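Local coordinates for antigen 43 (Escherichia coli, PDB 4KH3), which mediates bacterial self-association through its alpha domain, driving Velcro-like cell clumping, and probably contributes to biofilm formation, at residues A[409-414]-A[432-437]; A[393-398]-A[416-421]; A[219-224]-A[238-243]; A[311-316]-A[330-335]; A[464-469]-A[480-485]. One frame throughout, in Å; residues are numbered along the deposited sequence.

Contact 1. Residues A[409-414]-A[432-437]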
# COMPACT_ATOMS: atom_id res chain seq x y z
N GLY A 409 17.69 -14.27 19.20
CA GLY A 409 17.25 -12.90 19.04
C GLY A 409 15.93 -12.62 19.72
O GLY A 409 15.37 -11.53 19.60
N ALA A 410 15.42 -13.62 20.43
CA ALA A 410 14.17 -13.48 21.16
C ALA A 410 14.21 -12.29 22.11
O ALA A 410 15.24 -12.01 22.73
CB ALA A 410 13.85 -14.76 21.90
N ILE A 411 13.10 -11.59 22.21
CA ILE A 411 12.96 -10.53 23.20
C ILE A 411 11.71 -10.82 24.03
O ILE A 411 10.66 -11.17 23.49
CB ILE A 411 12.84 -9.14 22.56
CG1 ILE A 411 14.13 -8.78 21.82
CG2 ILE A 411 12.52 -8.09 23.61
CD1 ILE A 411 14.10 -7.39 21.20
N LEU A 412 11.85 -10.72 25.34
CA LEU A 412 10.75 -10.87 26.27
C LEU A 412 10.69 -9.60 27.08
O LEU A 412 11.56 -9.35 27.90
CB LEU A 412 10.98 -12.08 27.17
CG LEU A 412 10.09 -12.19 28.41
CD1 LEU A 412 8.62 -12.14 28.03
CD2 LEU A 412 10.41 -13.48 29.13
N THR A 413 9.67 -8.79 26.80
CA THR A 413 9.52 -7.49 27.43
C THR A 413 8.40 -7.55 28.47
O THR A 413 7.29 -7.96 28.17
CB THR A 413 9.18 -6.41 26.37
OG1 THR A 413 10.25 -6.30 25.43
CG2 THR A 413 8.96 -5.05 27.01
N LEU A 414 8.72 -7.16 29.70
CA LEU A 414 7.75 -7.15 30.79
C LEU A 414 7.38 -5.72 31.16
O LEU A 414 8.27 -4.87 31.31
CB LEU A 414 8.32 -7.85 32.01
CG LEU A 414 8.86 -9.25 31.74
CD1 LEU A 414 9.42 -9.86 33.02
CD2 LEU A 414 7.78 -10.12 31.16
N LEU A 432 16.86 -11.48 25.14
CA LEU A 432 16.75 -10.30 25.98
C LEU A 432 15.49 -10.39 26.83
O LEU A 432 14.40 -10.57 26.31
CB LEU A 432 16.70 -9.02 25.14
CG LEU A 432 16.54 -7.71 25.92
CD1 LEU A 432 17.71 -7.52 26.87
CD2 LEU A 432 16.41 -6.48 25.00
N LEU A 433 15.66 -10.30 28.14
CA LEU A 433 14.54 -10.17 29.06
C LEU A 433 14.68 -8.79 29.65
O LEU A 433 15.72 -8.46 30.21
CB LEU A 433 14.61 -11.22 30.16
CG LEU A 433 13.79 -10.98 31.42
CD1 LEU A 433 12.31 -10.99 31.12
CD2 LEU A 433 14.12 -12.04 32.45
N GLN A 434 13.65 -7.97 29.50
CA GLN A 434 13.77 -6.58 29.90
C GLN A 434 12.51 -6.01 30.52
O GLN A 434 11.39 -6.41 30.16
CB GLN A 434 14.17 -5.72 28.70
CG GLN A 434 13.13 -5.71 27.60
CD GLN A 434 13.46 -4.73 26.50
OE1 GLN A 434 14.29 -3.84 26.67
NE2 GLN A 434 12.80 -4.89 25.35
N GLY A 435 12.69 -5.09 31.45
CA GLY A 435 11.60 -4.35 32.05
C GLY A 435 10.86 -5.11 33.12
O GLY A 435 11.08 -6.31 33.35
N GLY A 436 9.98 -4.39 33.81
CA GLY A 436 9.04 -4.97 34.74
C GLY A 436 9.63 -5.87 35.80
O GLY A 436 10.66 -5.56 36.40
N SER A 437 8.96 -6.99 36.02
CA SER A 437 9.30 -7.88 37.11
C SER A 437 8.91 -9.30 36.76
O SER A 437 7.86 -9.54 36.17
CB SER A 437 8.57 -7.43 38.38
OG SER A 437 8.48 -8.48 39.31
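L414 meets L433, the turn at G435 and G436, and S437, and gives up more surface here than any other residue. Its CG lies anti to the carbonyl carbon (chi1 -53°). This swings the branch over the turn, where CD1 packs on L433 CD1 at 3.6 Å. L414 CD1 also comes within 3.5 Å of S437 O. The backbone of L414 is held as well, with N 2.8 Å from Q434 O in a nearly straight hydrogen bond.

Q434 is gripped at both ends. Its backbone N donates to L412 O at 3.0 Å. Its side chain runs alongside T413, pointing the same way, and NE2 donates to T413 OG1 at 2.9 Å. That hydroxyl sits 20° out of the amide plane. CG stands between the backbone N and the carbonyl carbon (chi1 63°), and the extended chain beyond it brings NE2 back toward 410-414. NE2 also lies against I411 CG2.

L432 is the first paired residue of this segment. Its N donates to A410 O at 3.0 Å, and its O accepts L412 N at 2.7 Å. Its side chain rises on the same sheet face as I411, T413 and Q434, with CB 4.2 Å from I411 CG1.

The inner face is wholly apolar, with L412, L433 and L414 belonging to the buried interior. The outer face mixes I411 and L432 with the T413-Q434 bond.

Contact 2. Residues A[393-398]-A[416-421]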
# COMPACT_ATOMS: atom_id res chain seq x y z
N PHE A 393 7.84 -11.23 22.64
CA PHE A 393 6.80 -11.60 23.59
C PHE A 393 6.75 -10.47 24.59
O PHE A 393 7.77 -10.14 25.21
CB PHE A 393 7.18 -12.90 24.29
CG PHE A 393 6.08 -13.48 25.14
CD1 PHE A 393 5.58 -12.79 26.24
CD2 PHE A 393 5.58 -14.74 24.87
CE1 PHE A 393 4.59 -13.34 27.04
CE2 PHE A 393 4.59 -15.30 25.66
CZ PHE A 393 4.10 -14.59 26.75
N THR A 394 5.58 -9.88 24.74
CA THR A 394 5.36 -8.81 25.70
C THR A 394 4.36 -9.29 26.74
O THR A 394 3.36 -9.92 26.41
CB THR A 394 4.82 -7.55 25.01
OG1 THR A 394 5.70 -7.16 23.96
CG2 THR A 394 4.68 -6.40 26.02
N ALA A 395 4.65 -9.01 28.01
CA ALA A 395 3.75 -9.40 29.08
C ALA A 395 3.43 -8.20 29.96
O ALA A 395 4.33 -7.55 30.50
CB ALA A 395 4.36 -10.53 29.90
N ARG A 396 2.14 -7.89 30.10
CA ARG A 396 1.71 -6.79 30.94
C ARG A 396 1.41 -7.31 32.34
O ARG A 396 1.08 -6.55 33.25
CB ARG A 396 0.48 -6.11 30.33
CG ARG A 396 0.67 -5.73 28.86
CD ARG A 396 -0.10 -4.48 28.50
NE ARG A 396 -1.54 -4.68 28.59
CZ ARG A 396 -2.35 -4.75 27.54
NH1 ARG A 396 -1.87 -4.61 26.31
NH2 ARG A 396 -3.65 -4.94 27.72
N GLY A 397 1.54 -8.62 32.50
CA GLY A 397 1.39 -9.29 33.77
C GLY A 397 1.33 -10.77 33.50
O GLY A 397 2.05 -11.28 32.64
N GLY A 398 0.46 -11.48 34.21
CA GLY A 398 0.20 -12.87 33.90
C GLY A 398 1.28 -13.86 34.30
O GLY A 398 2.15 -13.56 35.12
N GLY A 416 4.74 -5.31 33.57
CA GLY A 416 4.13 -5.44 34.88
C GLY A 416 4.78 -6.54 35.69
O GLY A 416 5.95 -6.86 35.48
N LYS A 417 4.03 -7.10 36.63
CA LYS A 417 4.52 -8.23 37.41
C LYS A 417 4.10 -9.52 36.75
O LYS A 417 2.91 -9.84 36.66
CB LYS A 417 3.99 -8.17 38.85
CG LYS A 417 4.14 -6.81 39.53
CD LYS A 417 3.62 -6.86 40.97
CE LYS A 417 3.20 -5.48 41.48
NZ LYS A 417 4.34 -4.52 41.57
N THR A 418 5.09 -10.28 36.28
CA THR A 418 4.83 -11.55 35.61
C THR A 418 5.34 -12.64 36.54
O THR A 418 6.22 -12.39 37.36
CB THR A 418 5.55 -11.58 34.23
OG1 THR A 418 5.05 -10.51 33.41
CG2 THR A 418 5.35 -12.91 33.52
N VAL A 419 4.78 -13.83 36.43
CA VAL A 419 5.11 -14.92 37.32
C VAL A 419 5.68 -16.10 36.54
O VAL A 419 5.15 -16.46 35.49
CB VAL A 419 3.85 -15.39 38.09
CG1 VAL A 419 4.11 -16.69 38.85
CG2 VAL A 419 3.37 -14.28 39.03
N ASN A 420 6.75 -16.68 37.04
CA ASN A 420 7.23 -17.96 36.51
C ASN A 420 7.61 -18.92 37.63
O ASN A 420 8.45 -18.61 38.49
CB ASN A 420 8.42 -17.76 35.56
CG ASN A 420 9.04 -19.08 35.16
OD1 ASN A 420 8.35 -20.02 34.79
ND2 ASN A 420 10.37 -19.16 35.25
N ASN A 421 6.98 -20.09 37.63
CA ASN A 421 7.25 -21.10 38.64
C ASN A 421 7.77 -22.35 37.94
O ASN A 421 8.11 -23.34 38.59
CB ASN A 421 5.98 -21.42 39.45
CG ASN A 421 5.53 -20.24 40.32
OD1 ASN A 421 6.34 -19.56 40.95
ND2 ASN A 421 4.22 -20.00 40.36
O HOH W 1 0.82 -7.42 36.56
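A corner of the beta-helix is where this contact lies: G397 and G398 leave strand 392-395 and meet T418 and V419 at the start of strand 417-420, one coil on. The join rests on two hydrogen bonds. V419 N donates to G398 O at 3.0 Å, in the carbonyl plane but bent (143° at the hydrogen). T418 OG1 donates to G397 O at 3.2 Å. It comes from well above that carbonyl plane, so it does not use a lone pair.

The hydroxyl of T418 is anti to its own carbonyl carbon (chi1 -60°). This turns OG1 toward the glycines and leaves it 3.6 Å from A395 CB. T418 CG2 faces G398 O instead, also at 3.6 Å. Glycine backbone packs closely: G397 CA sends a C-H toward K417 O at 3.3 Å. A water donates to K417 O and, weakly, to R396 O. It bridges the corner from the side of the exposed R396 and K417.

T418 also rests on L400 and V419 on T399, both of strand 399-401, which pairs in parallel with strand 417-420. Strand 437-439 pairs with 417-420 in the next coil.

Contact 3. Residues A[219-224]-A[238-243]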
# COMPACT_ATOMS: atom_id res chain seq x y z
N GLU A 219 -11.84 -5.21 -13.79
CA GLU A 219 -10.73 -5.84 -14.49
C GLU A 219 -9.41 -5.11 -14.26
O GLU A 219 -8.74 -4.71 -15.21
CB GLU A 219 -11.02 -5.96 -15.99
CG GLU A 219 -11.88 -7.15 -16.37
CD GLU A 219 -13.36 -6.83 -16.34
OE1 GLU A 219 -13.71 -5.62 -16.37
OE2 GLU A 219 -14.17 -7.78 -16.29
N THR A 220 -9.04 -4.92 -13.00
CA THR A 220 -7.71 -4.42 -12.71
C THR A 220 -6.76 -5.59 -12.65
O THR A 220 -7.02 -6.59 -11.99
CB THR A 220 -7.66 -3.60 -11.41
OG1 THR A 220 -8.44 -2.41 -11.58
CG2 THR A 220 -6.23 -3.19 -11.08
N LEU A 221 -5.67 -5.48 -13.40
CA LEU A 221 -4.67 -6.51 -13.45
C LEU A 221 -3.42 -6.03 -12.72
O LEU A 221 -2.75 -5.08 -13.15
CB LEU A 221 -4.38 -6.84 -14.90
CG LEU A 221 -3.23 -7.79 -15.20
CD1 LEU A 221 -3.43 -9.12 -14.48
CD2 LEU A 221 -3.14 -7.97 -16.71
N ILE A 222 -3.13 -6.66 -11.59
CA ILE A 222 -2.06 -6.19 -10.71
C ILE A 222 -0.81 -7.02 -10.92
O ILE A 222 -0.67 -8.11 -10.36
CB ILE A 222 -2.45 -6.28 -9.22
CG1 ILE A 222 -3.87 -5.76 -8.99
CG2 ILE A 222 -1.48 -5.50 -8.36
CD1 ILE A 222 -4.31 -5.85 -7.52
N ASN A 223 0.11 -6.52 -11.74
CA ASN A 223 1.36 -7.23 -11.93
C ASN A 223 2.35 -6.88 -10.82
O ASN A 223 1.99 -6.17 -9.87
CB ASN A 223 1.93 -6.97 -13.31
CG ASN A 223 1.09 -7.60 -14.40
OD1 ASN A 223 0.55 -8.68 -14.22
ND2 ASN A 223 0.99 -6.93 -15.54
N ARG A 224 3.58 -7.37 -10.95
CA ARG A 224 4.59 -7.18 -9.93
C ARG A 224 4.74 -5.74 -9.42
O ARG A 224 4.85 -4.78 -10.21
CB ARG A 224 5.94 -7.71 -10.43
CG ARG A 224 6.99 -7.76 -9.32
CD ARG A 224 8.40 -7.60 -9.87
NE ARG A 224 9.06 -8.88 -10.05
CZ ARG A 224 9.87 -9.44 -9.16
NH1 ARG A 224 10.12 -8.82 -8.00
NH2 ARG A 224 10.44 -10.61 -9.42
N HIS A 238 -13.49 -8.16 -10.43
CA HIS A 238 -12.59 -8.83 -11.36
C HIS A 238 -11.18 -8.30 -11.25
O HIS A 238 -10.59 -7.84 -12.22
CB HIS A 238 -13.13 -8.76 -12.81
CG HIS A 238 -14.46 -9.42 -12.98
ND1 HIS A 238 -15.62 -8.72 -13.24
CD2 HIS A 238 -14.82 -10.72 -12.87
CE1 HIS A 238 -16.63 -9.56 -13.31
NE2 HIS A 238 -16.17 -10.78 -13.08
N THR A 239 -10.62 -8.37 -10.06
CA THR A 239 -9.23 -8.04 -9.89
C THR A 239 -8.43 -9.33 -10.03
O THR A 239 -8.87 -10.40 -9.61
CB THR A 239 -8.99 -7.40 -8.50
OG1 THR A 239 -9.45 -6.05 -8.53
CG2 THR A 239 -7.51 -7.42 -8.12
N THR A 240 -7.27 -9.22 -10.66
CA THR A 240 -6.34 -10.32 -10.69
C THR A 240 -5.08 -9.82 -10.01
O THR A 240 -4.55 -8.78 -10.38
CB THR A 240 -6.04 -10.75 -12.15
OG1 THR A 240 -7.21 -11.34 -12.71
CG2 THR A 240 -4.91 -11.76 -12.19
N ILE A 241 -4.63 -10.56 -9.01
CA ILE A 241 -3.40 -10.23 -8.32
C ILE A 241 -2.35 -11.23 -8.74
O ILE A 241 -2.47 -12.43 -8.47
CB ILE A 241 -3.56 -10.35 -6.79
CG1 ILE A 241 -4.87 -9.72 -6.32
CG2 ILE A 241 -2.36 -9.73 -6.08
CD1 ILE A 241 -5.22 -10.10 -4.88
N ASN A 242 -1.32 -10.77 -9.43
CA ASN A 242 -0.22 -11.66 -9.79
C ASN A 242 0.88 -11.67 -8.75
O ASN A 242 0.80 -10.97 -7.73
CB ASN A 242 0.31 -11.33 -11.17
CG ASN A 242 -0.57 -11.88 -12.26
OD1 ASN A 242 -1.06 -13.00 -12.15
ND2 ASN A 242 -0.80 -11.09 -13.30
N GLN A 243 1.92 -12.46 -9.00
CA GLN A 243 3.00 -12.58 -8.05
C GLN A 243 3.60 -11.22 -7.70
O GLN A 243 4.00 -10.46 -8.59
CB GLN A 243 4.08 -13.52 -8.59
CG GLN A 243 5.04 -13.98 -7.51
CD GLN A 243 6.31 -14.58 -8.06
OE1 GLN A 243 6.43 -14.85 -9.26
NE2 GLN A 243 7.29 -14.79 -7.18
O HOH W 2 -10.55 -4.54 -10.45
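H238 begins the segment beside E219, the two side chains pointing the same way. The carboxylate and the imidazole are only 12° from parallel, with E219 OE2 3.5 Å from H238 ND1. A malonate ion, probably from the crystallisation liquor, lies about 3 Å from the histidine side chain. H238 O takes a close C-H from E219 CA at 3.0 Å.

T239 turns inward. Its CG2 packs at 3.6 Å on I222 CD1, and its OG1 hydrogen-bonds to Q228. A water accepts a hydrogen bond from T220 N and donates one to T239 OG1, while T220 OG1 hydrogen-bonds to Q209.

T240 carries the parallel pairing: its N donates to T220 O at 3.0 Å and its O accepts I222 N at 2.8 Å. Its CG2 lies beside L221 CD1 on the outer side. These pairs stack successive coils of the right-handed beta-helix expected of this stalk family.

I241 points inward with I222, their side chains parallel, I241 CG1 4.1 Å from I222 CD1.

N242 donates its backbone N to I222 O. Its side chain forms one rung of an asparagine ladder: ND2 donates to N223 OD1 at 2.9 Å, almost in line with the C=O. The two amides are nearly coplanar, 8° apart. The ladder runs on through N242 OD1 to N261, and N223 ND2 hydrogen-bonds to E205.

Q243 follows at the surface, its O near R224 CA.

Contact 4. Residues A[311-316]-A[330-335]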
# COMPACT_ATOMS: atom_id res chain seq x y z
N ASN A 311 -9.51 -21.19 8.45
CA ASN A 311 -8.68 -21.70 7.37
C ASN A 311 -7.73 -20.66 6.76
O ASN A 311 -7.58 -20.58 5.54
CB ASN A 311 -9.55 -22.31 6.27
CG ASN A 311 -10.35 -23.50 6.74
OD1 ASN A 311 -9.81 -24.40 7.39
ND2 ASN A 311 -11.64 -23.51 6.42
N THR A 312 -7.11 -19.85 7.60
CA THR A 312 -6.17 -18.85 7.10
C THR A 312 -4.81 -19.49 6.91
O THR A 312 -4.25 -20.08 7.84
CB THR A 312 -6.03 -17.66 8.06
OG1 THR A 312 -7.32 -17.08 8.28
CG2 THR A 312 -5.11 -16.62 7.46
N ARG A 313 -4.28 -19.38 5.70
CA ARG A 313 -2.92 -19.85 5.41
C ARG A 313 -1.95 -18.65 5.49
O ARG A 313 -2.11 -17.65 4.81
CB ARG A 313 -2.89 -20.54 4.05
CG ARG A 313 -1.52 -20.97 3.59
CD ARG A 313 -1.01 -22.15 4.37
NE ARG A 313 0.38 -22.44 4.02
CZ ARG A 313 1.18 -23.24 4.71
NH1 ARG A 313 0.73 -23.85 5.80
NH2 ARG A 313 2.43 -23.43 4.31
N VAL A 314 -0.96 -18.74 6.37
CA VAL A 314 -0.02 -17.64 6.53
C VAL A 314 1.37 -18.07 6.10
O VAL A 314 2.08 -18.74 6.85
CB VAL A 314 0.03 -17.15 7.98
CG1 VAL A 314 0.75 -15.81 8.05
CG2 VAL A 314 -1.38 -17.03 8.56
N ASP A 315 1.75 -17.69 4.88
CA ASP A 315 3.01 -18.11 4.31
C ASP A 315 4.05 -17.02 4.25
O ASP A 315 3.89 -15.97 4.86
CB ASP A 315 2.82 -18.66 2.90
CG ASP A 315 2.22 -20.02 2.91
OD1 ASP A 315 2.13 -20.59 4.01
OD2 ASP A 315 1.84 -20.52 1.82
N ASP A 316 5.09 -17.30 3.49
CA ASP A 316 6.28 -16.46 3.47
C ASP A 316 5.93 -15.01 3.17
O ASP A 316 5.53 -14.68 2.06
CB ASP A 316 7.29 -17.00 2.46
CG ASP A 316 8.66 -16.37 2.62
OD1 ASP A 316 8.94 -15.84 3.73
OD2 ASP A 316 9.44 -16.40 1.65
N THR A 330 -8.25 -22.99 12.63
CA THR A 330 -7.44 -23.67 11.62
C THR A 330 -6.46 -22.74 10.91
O THR A 330 -6.33 -22.76 9.69
CB THR A 330 -8.28 -24.45 10.60
OG1 THR A 330 -9.21 -23.57 9.95
CG2 THR A 330 -9.05 -25.58 11.31
N VAL A 331 -5.79 -21.89 11.69
CA VAL A 331 -4.69 -21.11 11.18
C VAL A 331 -3.58 -22.06 10.74
O VAL A 331 -3.21 -22.98 11.46
CB VAL A 331 -4.14 -20.15 12.24
CG1 VAL A 331 -2.90 -19.39 11.70
CG2 VAL A 331 -5.23 -19.19 12.68
N SER A 332 -3.07 -21.87 9.54
CA SER A 332 -2.03 -22.75 9.05
C SER A 332 -0.76 -21.93 8.83
O SER A 332 -0.61 -21.28 7.80
CB SER A 332 -2.48 -23.44 7.76
OG SER A 332 -1.56 -24.43 7.38
N MET A 333 0.12 -21.93 9.83
CA MET A 333 1.37 -21.19 9.75
C MET A 333 2.36 -21.92 8.87
O MET A 333 2.61 -23.11 9.06
CB MET A 333 1.97 -21.01 11.14
CG MET A 333 1.06 -20.32 12.09
SD MET A 333 0.61 -18.69 11.48
CE MET A 333 2.23 -17.90 11.42
N GLY A 334 2.92 -21.20 7.90
CA GLY A 334 3.97 -21.73 7.05
C GLY A 334 5.29 -21.01 7.28
O GLY A 334 5.35 -19.98 7.98
N ASN A 335 6.36 -21.55 6.70
CA ASN A 335 7.66 -20.90 6.79
C ASN A 335 7.62 -19.46 6.30
O ASN A 335 7.15 -19.18 5.20
CB ASN A 335 8.72 -21.70 6.03
CG ASN A 335 9.06 -23.00 6.72
OD1 ASN A 335 9.25 -23.04 7.94
ND2 ASN A 335 9.11 -24.09 5.94
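R313 and S332 lead the polar side-chain contacts. The arginine leaves its backbone with CG anti to N (chi1 175°) and then bends at chi2 (72°), which lays the guanidinium back across 330-335. NH1 donates to S332 OG at 2.8 Å, with the hydroxyl in the guanidinium plane. One face of the group covers G334, whose CA is 3.6 Å from R313 NH2. Within its own segment R313 is modelled with NE in a salt bridge to D315 OD1, but the distance is too short and its detail is doubtful. D315 OD2 forms a salt bridge with R279 and also lies close to the like charge of E296. At the corner, T330 OG1 lies 2.8 Å from N311 OD1, the side chains side by side. N311 ND2 hydrogen-bonds to D291.

Backbone hydrogen bonds form a parallel ladder. S332 N donates to T312 O at 2.7 Å and V314 N to S332 O at 2.9 Å. G334 N closes the run on V314 O at 2.8 Å.

Apolar contacts occupy the other face. V314 CB is 3.9 Å from M333 SD. The methionine is bent at both chi2 and chi3, which curls its sulfur and methyl back over the valine. V314 CG2 also approaches V331 CG1 at 4.2 Å.

Around the contact, L320 of strand 319-322, on another face of the coil, packs on T312, V314 and V331. On the other side of strand 313-314, strand 294-295 continues the stack through backbone bonds from L295 to R313 and D315.

Contact 5. Residues A[464-469]-A[480-485]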
# COMPACT_ATOMS: atom_id res chain seq x y z
N VAL A 464 19.20 -19.80 38.75
CA VAL A 464 19.54 -19.62 37.35
C VAL A 464 20.63 -20.62 37.02
O VAL A 464 21.74 -20.52 37.52
CB VAL A 464 20.05 -18.20 37.09
CG1 VAL A 464 20.45 -18.04 35.62
CG2 VAL A 464 18.99 -17.19 37.48
N ASN A 465 20.32 -21.61 36.19
CA ASN A 465 21.32 -22.58 35.79
C ASN A 465 22.12 -22.07 34.60
O ASN A 465 21.71 -22.22 33.45
CB ASN A 465 20.68 -23.93 35.46
CG ASN A 465 20.00 -24.56 36.66
OD1 ASN A 465 20.66 -24.96 37.63
ND2 ASN A 465 18.68 -24.66 36.60
N LEU A 466 23.26 -21.46 34.89
CA LEU A 466 24.15 -20.95 33.85
C LEU A 466 25.06 -22.07 33.36
O LEU A 466 26.12 -22.30 33.93
CB LEU A 466 24.98 -19.80 34.40
CG LEU A 466 25.96 -19.09 33.48
CD1 LEU A 466 25.31 -18.81 32.14
CD2 LEU A 466 26.44 -17.80 34.12
N ASN A 467 24.64 -22.76 32.30
CA ASN A 467 25.35 -23.94 31.83
C ASN A 467 26.35 -23.68 30.72
O ASN A 467 27.36 -24.37 30.63
CB ASN A 467 24.37 -25.03 31.37
CG ASN A 467 23.39 -25.41 32.46
OD1 ASN A 467 23.65 -25.20 33.64
ND2 ASN A 467 22.25 -25.97 32.06
N GLU A 468 26.05 -22.70 29.87
CA GLU A 468 26.95 -22.33 28.77
C GLU A 468 26.75 -20.88 28.37
O GLU A 468 25.66 -20.32 28.55
CB GLU A 468 26.75 -23.27 27.57
CG GLU A 468 27.81 -23.13 26.47
CD GLU A 468 29.22 -23.56 26.92
OE1 GLU A 468 30.20 -23.13 26.27
OE2 GLU A 468 29.35 -24.33 27.91
N GLY A 469 27.80 -20.25 27.85
CA GLY A 469 27.68 -18.91 27.33
C GLY A 469 27.56 -17.85 28.40
O GLY A 469 27.91 -18.08 29.54
N THR A 480 18.29 -14.73 43.43
CA THR A 480 18.34 -16.11 42.96
C THR A 480 19.68 -16.74 43.33
O THR A 480 20.55 -16.07 43.89
CB THR A 480 18.20 -16.17 41.41
OG1 THR A 480 18.14 -17.53 40.97
CG2 THR A 480 19.39 -15.49 40.75
N ASP A 481 19.83 -18.02 43.03
CA ASP A 481 21.11 -18.70 43.14
C ASP A 481 21.64 -18.96 41.75
O ASP A 481 21.14 -19.84 41.05
CB ASP A 481 20.96 -20.04 43.86
CG ASP A 481 20.91 -19.89 45.37
OD1 ASP A 481 20.93 -18.74 45.86
OD2 ASP A 481 20.85 -20.94 46.06
N VAL A 482 22.65 -18.21 41.33
CA VAL A 482 23.28 -18.50 40.05
C VAL A 482 24.19 -19.71 40.19
O VAL A 482 25.15 -19.69 40.95
CB VAL A 482 24.07 -17.32 39.51
CG1 VAL A 482 24.56 -17.62 38.10
CG2 VAL A 482 23.21 -16.07 39.52
N ILE A 483 23.86 -20.77 39.46
CA ILE A 483 24.62 -22.00 39.50
C ILE A 483 25.36 -22.18 38.18
O ILE A 483 24.77 -22.62 37.19
CB ILE A 483 23.70 -23.19 39.77
CG1 ILE A 483 22.89 -22.94 41.04
CG2 ILE A 483 24.49 -24.50 39.85
CD1 ILE A 483 21.82 -23.96 41.28
N ALA A 484 26.65 -21.84 38.18
CA ALA A 484 27.45 -21.83 36.95
C ALA A 484 28.29 -23.08 36.72
O ALA A 484 28.62 -23.82 37.65
CB ALA A 484 28.35 -20.60 36.92
N GLN A 485 28.63 -23.30 35.46
CA GLN A 485 29.47 -24.40 35.05
C GLN A 485 30.53 -23.87 34.12
O GLN A 485 30.47 -22.71 33.70
CB GLN A 485 28.65 -25.45 34.32
CG GLN A 485 27.52 -26.03 35.12
CD GLN A 485 26.60 -26.86 34.25
OE1 GLN A 485 25.45 -27.11 34.61
NE2 GLN A 485 27.11 -27.29 33.10
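V464 crosses T480 at about a right angle, and the two make the close end of this contact. The valine has CG2 anti to its carbonyl carbon, which sets that methyl against the threonine, 3.7 Å from T480 CG2. The backbone locks in here too. V464 N donates to D481 O at 3.0 Å, although it lies well above that carbonyl plane. The next bond, I483 N to V464 O at 2.9 Å, is straighter and lies closer to its carbonyl plane.

L466 continues the buried face. Its CB is 4.3 Å from V482 CG1 and equally far from A484 CB. Its CG is anti to the backbone N (chi1 -179°), which sends the branch on toward L471 and L490 of the interior. L471 also touches V464.

The pairing slackens toward the end of the strand. L466 N reaches I483 O at 3.0 Å, but the bond is bent to 131° and again comes from above the carbonyl plane. The last bond, Q485 N to L466 O, is weak. N467 and Q485 cross obliquely here, on the more open side, and Q485 is exposed. N465 and I483 lie side by side on the partly exposed face, with N465 OD1 4.0 Å from I483 CD1. N465 ND2 makes a weak bond to E445.

The strands run parallel with a 20° twist between axes. V464, L466 and V482 face the inside; N465 and I483 lie on the outer face, with N467 and Q485 at the end of the pairing. Such stacked coils, closed by short turns, are typical of the right-handed parallel beta-helix of autotransporter passenger domains.

From the N terminus, contact 3 comes first and contact 4 next. Each closes a loop with 13 residues between its segments, joining a strand to its equivalent one coil later. Their centres are about 22 Å apart. Contact 2 then opens at 393-398, and contact 1 opens at 409-414 before 416-421 closes contact 2. Contact 1 closes at 432-437; each of the two spans 17 residues. They cross and touch: T413 N lies 2.8 Å from F393 O, a probable hydrogen bond that ties strand 410-414 to 392-395. Contact 5 closes a shorter loop near the C terminus. None nest. Together they link neighbouring coils at four places along the beta-helix, contacts 1 and 2 sharing one.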